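PDB 3PJ0: Lmo0305 protein from Listeria monocytogenes, which is of unassigned function but belongs to the beta-eliminating lyase family, whose members share the fold-type I architecture of pyridoxal-phosphate-dependent proteins. Local coordinates for residues Asp42-Gly47 and Asp238-Tyr243; Gln64-Phe69 and Ile217-Asp222. One frame throughout, in Å; residues are numbered along the deposited sequence.

Contact 1: residues Asp42-Gly47 and Asp238-Tyr243; sequences DIYGNG and DLISLY
D42 OD2 is held by two partners: the backbone N of L242 at 2.8 Å, through a nearly straight bond (168° at the hydrogen) to its syn lone pair, and a water 2.6 Å away. The same water accepts from G45 N and lies in hydrogen-bonding reach of L239 O, tying both segments to the carboxylate. The other oxygen, OD1, takes a weak, bent bond from Y243 N (2.9 Å, 127°) and lies near the plane of the Y243 ring, at its edge. D42 makes this reach by folding CG between its own N and carbonyl carbon (chi1 55°). The carboxylate thus faces the first turn of helix 243-256, where the helix dipole would probably favour its negative charge.

Within 42-47 the chain reverses in a type I' beta turn from I43 to N46, closed by two backbone bonds between those residues. G45 stands at backbone angles that a side chain would not fit. Just inside the turn, Y44 N donates to I240 O at 3.0 Å, tilted out of the carbonyl plane, and I43 CA adds a CA-H...O contact to the same oxygen. D42 O lies 3.0 Å from I240 O, two acceptors whose repulsion is probably eased on the I240 side by Y44 N.

I240 lies over one face of the Y44 ring: its CA makes a CH-pi contact, 3.8 Å from the centroid, and its CG1 sits over the same face nearer the rim. D238 O meets the ring at its edge, in plane. The Y44 hydroxyl reaches Y207 of the second subunit, while D238 OD2 pairs with R233 and shares a second water with Y44 O.

Contact 2: residues Gln64-Phe69 and Ile217-Asp222; sequences QSAVFF and ILAGND
This is an antiparallel strand pairing at one margin of the mixed seven-stranded sheet. Strand 65-69 is the outermost strand and runs beside 216-220, the member that lies antiparallel to its neighbours, as in the large domain of fold-type I proteins; the two short axes come within 4.6 Å. Hydrogen-bonded pairs S65-G220 and V67-L218 alternate with the non-hydrogen-bonded pairs A66-A219 and F68-I217. Each hydrogen-bonded pair exchanges two backbone bonds, from 2.8 Å for V67 N to L218 O up to 3.2 Å for S65 N to G220 O. A66, A219 and I217 add CA-H...O contacts to carbonyls that already accept an N-H.

On the face carrying A66, F68, I217 and A219, which packs on helix 48-61, small methyls allow close approach: A66 CB touches A219 CB. I217 CG2 lies 3.7 Å from A66 CB. I217 CD1 reaches across to the edge of the F68 ring, near its plane. On the other face V67 and L218 lie side by side, pointing the same way, and F69 CE2 meets L218 CD2 at 3.8 Å. F69 and L218 both touch helix 72-87.

At the Q64 end of the ladder the chemistry turns polar. Q64, its chain extended past CG, brings OE1 to D222 N at 2.9 Å, in the carbonyl plane and nearly straight (173°). A water joins Q64 N to N221 OD1. A bond from S65 OG to D222 OD1 is doubtful, since both residues have alternate conformers. N221 holds the N-cap position of helix 222-234 without a side-chain capping bond; Q64 OE1, from the other segment, serves the opening turn. Backbone bonds run along the whole ladder; side-chain polar bonds reinforce the exposed end, apolar contacts the buried one.

How the contacts relate
Contact 2 is nested in sequence within the loop closed by contact 1, and their centres lie about 15 Å apart. They meet where L242 CD1 packs 4.0 Å from F68 O. Two helices bridge them: helix 48-61 starts directly after 42-47 and covers one face of the strand pair, while helix 222-234 begins in 217-222 and ends shortly before 238-243, its K232 bonding F68 O and touching D238. Contact 1 is the more peripheral, about 25 Å between its centre and that of the chain against about 18 Å for contact 2. It reaches Y207 of the second subunit, sequence neighbour of the cofactor-bearing K208, which probably places it near that subunit's pyridoxal-phosphate site.

Contact 1: residues Asp42-Gly47 and Asp238-Tyr243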
loop_
_atom_site.group_PDB
_atom_site.type_symbol
_atom_site.label_atom_id
_atom_site.label_comp_id
_atom_site.label_asym_id
_atom_site.label_seq_id
_atom_site.Cartn_x
_atom_site.Cartn_y
_atom_site.Cartn_z
ATOM N N ASP A 42 11.938 3.308 7.477
ATOM C CA ASP A 42 12.262 3.646 6.099
ATOM C C ASP A 42 11.508 4.972 5.817
ATOM O O ASP A 42 10.516 5.292 6.508
ATOM C CB ASP A 42 11.838 2.535 5.124
ATOM C CG ASP A 42 10.332 2.152 5.239
ATOM O OD1 ASP A 42 9.888 1.811 6.353
ATOM O OD2 ASP A 42 9.610 2.115 4.203
ATOM N N ILE A 43 11.979 5.734 4.825
ATOM C CA ILE A 43 11.399 7.010 4.437
ATOM C C ILE A 43 11.262 7.064 2.890
ATOM O O ILE A 43 12.271 7.147 2.168
ATOM C CB ILE A 43 12.286 8.163 4.916
ATOM C CG1 ILE A 43 12.473 8.100 6.446
ATOM C CG2 ILE A 43 11.726 9.542 4.428
ATOM C CD1 ILE A 43 11.173 8.175 7.235
ATOM N N TYR A 44 10.025 6.959 2.405
ATOM C CA TYR A 44 9.717 6.997 0.965
ATOM C C TYR A 44 10.691 6.189 0.117
ATOM O O TYR A 44 11.341 6.724 -0.784
ATOM C CB TYR A 44 9.651 8.446 0.443
ATOM C CG TYR A 44 8.600 9.282 1.120
ATOM C CD1 TYR A 44 7.238 8.966 0.986
ATOM C CD2 TYR A 44 8.956 10.405 1.911
ATOM C CE1 TYR A 44 6.277 9.755 1.616
ATOM C CE2 TYR A 44 7.995 11.163 2.561
ATOM C CZ TYR A 44 6.665 10.842 2.412
ATOM O OH TYR A 44 5.713 11.633 3.018
ATOM N N GLY A 45 10.804 4.895 0.428
ATOM C CA GLY A 45 11.646 4.006 -0.347
ATOM C C GLY A 45 13.129 3.915 -0.009
ATOM O O GLY A 45 13.826 3.096 -0.589
ATOM N N ASN A 46 13.588 4.702 0.959
ATOM C CA ASN A 46 14.988 4.725 1.347
ATOM C C ASN A 46 15.164 4.394 2.812
ATOM O O ASN A 46 14.236 4.496 3.582
ATOM C CB ASN A 46 15.577 6.098 1.073
ATOM C CG ASN A 46 15.640 6.413 -0.428
ATOM O OD1 ASN A 46 16.156 5.622 -1.222
ATOM N ND2 ASN A 46 15.092 7.560 -0.808
ATOM N N GLY A 47 16.381 4.041 3.192
ATOM C CA GLY A 47 16.671 3.687 4.571
ATOM C C GLY A 47 17.074 2.238 4.731
ATOM O O GLY A 47 16.576 1.358 4.022
ATOM N N ASP A 238 4.402 4.384 -2.951
ATOM C CA ASP A 238 5.642 4.852 -2.307
ATOM C C ASP A 238 5.263 5.448 -0.969
ATOM O O ASP A 238 5.323 6.647 -0.746
ATOM C CB ASP A 238 6.349 5.881 -3.207
ATOM C CG ASP A 238 7.705 6.303 -2.690
ATOM O OD1 ASP A 238 8.431 5.493 -2.049
ATOM O OD2 ASP A 238 8.064 7.477 -2.958
ATOM N N LEU A 239 4.847 4.590 -0.059
ATOM C CA LEU A 239 4.382 5.069 1.239
ATOM C C LEU A 239 5.575 5.574 2.034
ATOM O O LEU A 239 6.696 5.069 1.868
ATOM C CB LEU A 239 3.681 3.921 1.973
ATOM C CG LEU A 239 2.176 3.665 1.732
ATOM C CD1 LEU A 239 1.733 3.688 0.297
ATOM C CD2 LEU A 239 1.718 2.379 2.419
ATOM N N ILE A 240 5.338 6.535 2.921
ATOM C CA ILE A 240 6.414 7.024 3.772
ATOM C C ILE A 240 7.099 5.867 4.512
ATOM O O ILE A 240 8.321 5.773 4.510
ATOM C CB ILE A 240 5.970 8.148 4.790
ATOM C CG1 ILE A 240 7.181 8.626 5.604
ATOM C CG2 ILE A 240 4.849 7.686 5.764
ATOM C CD1 ILE A 240 6.964 9.956 6.302
ATOM N N SER A 241 6.309 4.963 5.074
ATOM C CA SER A 241 6.838 3.887 5.918
ATOM C C SER A 241 6.212 2.545 5.577
ATOM O O SER A 241 5.009 2.328 5.866
ATOM C CB SER A 241 6.516 4.184 7.384
ATOM O OG SER A 241 7.164 5.353 7.860
ATOM N N LEU A 242 7.007 1.679 4.978
ATOM C CA LEU A 242 6.575 0.298 4.666
ATOM C C LEU A 242 7.118 -0.721 5.682
ATOM O O LEU A 242 6.812 -1.923 5.583
ATOM C CB LEU A 242 7.016 -0.085 3.240
ATOM C CG LEU A 242 6.200 0.604 2.143
ATOM C CD1 LEU A 242 6.891 0.492 0.767
ATOM C CD2 LEU A 242 4.745 0.062 2.063
ATOM N N TYR A 243 7.869 -0.272 6.689
ATOM C CA TYR A 243 8.462 -1.237 7.629
ATOM C C TYR A 243 7.493 -2.254 8.300
ATOM O O TYR A 243 7.933 -3.375 8.560
ATOM C CB TYR A 243 9.336 -0.562 8.705
ATOM C CG TYR A 243 8.572 0.192 9.749
ATOM C CD1 TYR A 243 8.036 -0.465 10.857
ATOM C CD2 TYR A 243 8.385 1.572 9.652
ATOM C CE1 TYR A 243 7.318 0.248 11.824
ATOM C CE2 TYR A 243 7.692 2.271 10.620
ATOM C CZ TYR A 243 7.161 1.614 11.693
ATOM O OH TYR A 243 6.466 2.298 12.657
HETATM O O HOH W 1 8.959 3.510 2.060
HETATM O O HOH W 2 10.514 8.386 -3.098
#

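Contact 2: residues Gln64-Phe69 and Ile217-Asp222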
loop_
_atom_site.group_PDB
_atom_site.type_symbol
_atom_site.label_atom_id
_atom_site.label_comp_id
_atom_site.label_asym_id
_atom_site.label_seq_id
_atom_site.Cartn_x
_atom_site.Cartn_y
_atom_site.Cartn_z
ATOM N N GLN A 64 19.994 -8.071 -10.160
ATOM C CA GLN A 64 20.806 -6.915 -9.779
ATOM C C GLN A 64 20.184 -6.084 -8.655
ATOM O O GLN A 64 20.873 -5.623 -7.751
ATOM C CB GLN A 64 21.044 -5.991 -10.990
ATOM C CG GLN A 64 21.860 -6.578 -12.154
ATOM C CD GLN A 64 22.180 -5.527 -13.228
ATOM O OE1 GLN A 64 21.443 -4.546 -13.404
ATOM N NE2 GLN A 64 23.299 -5.730 -13.952
ATOM N N SER A 65 18.874 -5.882 -8.707
ATOM C CA SER A 65 18.225 -5.131 -7.657
ATOM C C SER A 65 16.749 -5.464 -7.587
ATOM O O SER A 65 16.207 -6.206 -8.421
ATOM C CB SER A 65 18.474 -3.617 -7.794
ATOM O OG SER A 65 17.921 -3.068 -8.972
ATOM N N ALA A 66 16.108 -4.900 -6.577
ATOM C CA ALA A 66 14.709 -5.196 -6.272
ATOM C C ALA A 66 14.078 -4.003 -5.612
ATOM O O ALA A 66 14.778 -3.114 -5.099
ATOM C CB ALA A 66 14.600 -6.417 -5.334
ATOM N N VAL A 67 12.744 -3.995 -5.633
ATOM C CA VAL A 67 11.973 -2.949 -5.007
ATOM C C VAL A 67 10.843 -3.597 -4.222
ATOM O O VAL A 67 10.113 -4.477 -4.724
ATOM C CB VAL A 67 11.433 -1.893 -6.024
ATOM C CG1 VAL A 67 10.841 -2.553 -7.212
ATOM C CG2 VAL A 67 10.432 -0.913 -5.342
ATOM N N PHE A 68 10.703 -3.158 -2.982
ATOM C CA PHE A 68 9.630 -3.644 -2.146
ATOM C C PHE A 68 8.330 -2.886 -2.447
ATOM O O PHE A 68 8.268 -1.644 -2.345
ATOM C CB PHE A 68 9.993 -3.559 -0.653
ATOM C CG PHE A 68 8.973 -4.220 0.235
ATOM C CD1 PHE A 68 9.078 -5.560 0.528
ATOM C CD2 PHE A 68 7.887 -3.502 0.741
ATOM C CE1 PHE A 68 8.139 -6.195 1.341
ATOM C CE2 PHE A 68 6.932 -4.120 1.534
ATOM C CZ PHE A 68 7.049 -5.481 1.831
ATOM N N PHE A 69 7.285 -3.647 -2.779
ATOM C CA PHE A 69 5.961 -3.120 -3.105
ATOM C C PHE A 69 4.866 -3.508 -2.106
ATOM O O PHE A 69 4.893 -4.598 -1.580
ATOM C CB PHE A 69 5.518 -3.684 -4.462
ATOM C CG PHE A 69 5.959 -2.864 -5.667
ATOM C CD1 PHE A 69 5.215 -1.762 -6.081
ATOM C CD2 PHE A 69 7.090 -3.218 -6.405
ATOM C CE1 PHE A 69 5.608 -1.016 -7.195
ATOM C CE2 PHE A 69 7.462 -2.474 -7.577
ATOM C CZ PHE A 69 6.732 -1.378 -7.939
ATOM N N ILE A 217 7.973 -8.270 -3.599
ATOM C CA ILE A 217 9.236 -7.798 -4.143
ATOM C C ILE A 217 9.148 -7.980 -5.648
ATOM O O ILE A 217 8.672 -9.011 -6.127
ATOM C CB ILE A 217 10.467 -8.611 -3.645
ATOM C CG1 ILE A 217 10.954 -8.100 -2.300
ATOM C CG2 ILE A 217 11.664 -8.510 -4.653
ATOM C CD1 ILE A 217 11.856 -6.855 -2.363
ATOM N N LEU A 218 9.584 -6.956 -6.379
ATOM C CA LEU A 218 9.752 -7.028 -7.834
ATOM C C LEU A 218 11.263 -6.872 -8.047
ATOM O O LEU A 218 11.877 -5.905 -7.544
ATOM C CB LEU A 218 9.015 -5.917 -8.548
ATOM C CG LEU A 218 9.110 -5.850 -10.062
ATOM C CD1 LEU A 218 8.415 -7.042 -10.749
ATOM C CD2 LEU A 218 8.518 -4.489 -10.591
ATOM N N ALA A 219 11.849 -7.805 -8.793
ATOM C CA ALA A 219 13.284 -7.795 -9.039
ATOM C C ALA A 219 13.663 -7.946 -10.528
ATOM O O ALA A 219 12.942 -8.565 -11.340
ATOM C CB ALA A 219 13.969 -8.917 -8.192
ATOM N N GLY A 220 14.839 -7.408 -10.860
ATOM C CA GLY A 220 15.373 -7.488 -12.221
ATOM C C GLY A 220 16.592 -6.606 -12.358
ATOM O O GLY A 220 17.268 -6.347 -11.380
ATOM N N ASN A 221 16.892 -6.170 -13.573
ATOM C CA ASN A 221 18.051 -5.315 -13.781
ATOM C C ASN A 221 17.833 -3.969 -13.109
ATOM O O ASN A 221 16.671 -3.546 -12.912
ATOM C CB ASN A 221 18.303 -5.088 -15.274
ATOM C CG ASN A 221 18.875 -6.307 -15.969
ATOM O OD1 ASN A 221 19.298 -7.281 -15.335
ATOM N ND2 ASN A 221 18.921 -6.244 -17.297
ATOM N N ASP A 222 18.947 -3.320 -12.759
ATOM C CA ASP A 222 18.957 -1.978 -12.165
ATOM C C ASP A 222 18.063 -0.987 -12.915
ATOM O O ASP A 222 17.201 -0.317 -12.317
ATOM C CB ASP A 222 20.382 -1.398 -12.171
ATOM C CG ASP A 222 21.273 -1.973 -11.089
ATOM O OD1 ASP A 222 20.767 -2.567 -10.114
ATOM O OD2 ASP A 222 22.511 -1.774 -11.189
HETATM O O HOH W 3 19.155 -8.706 -12.989
#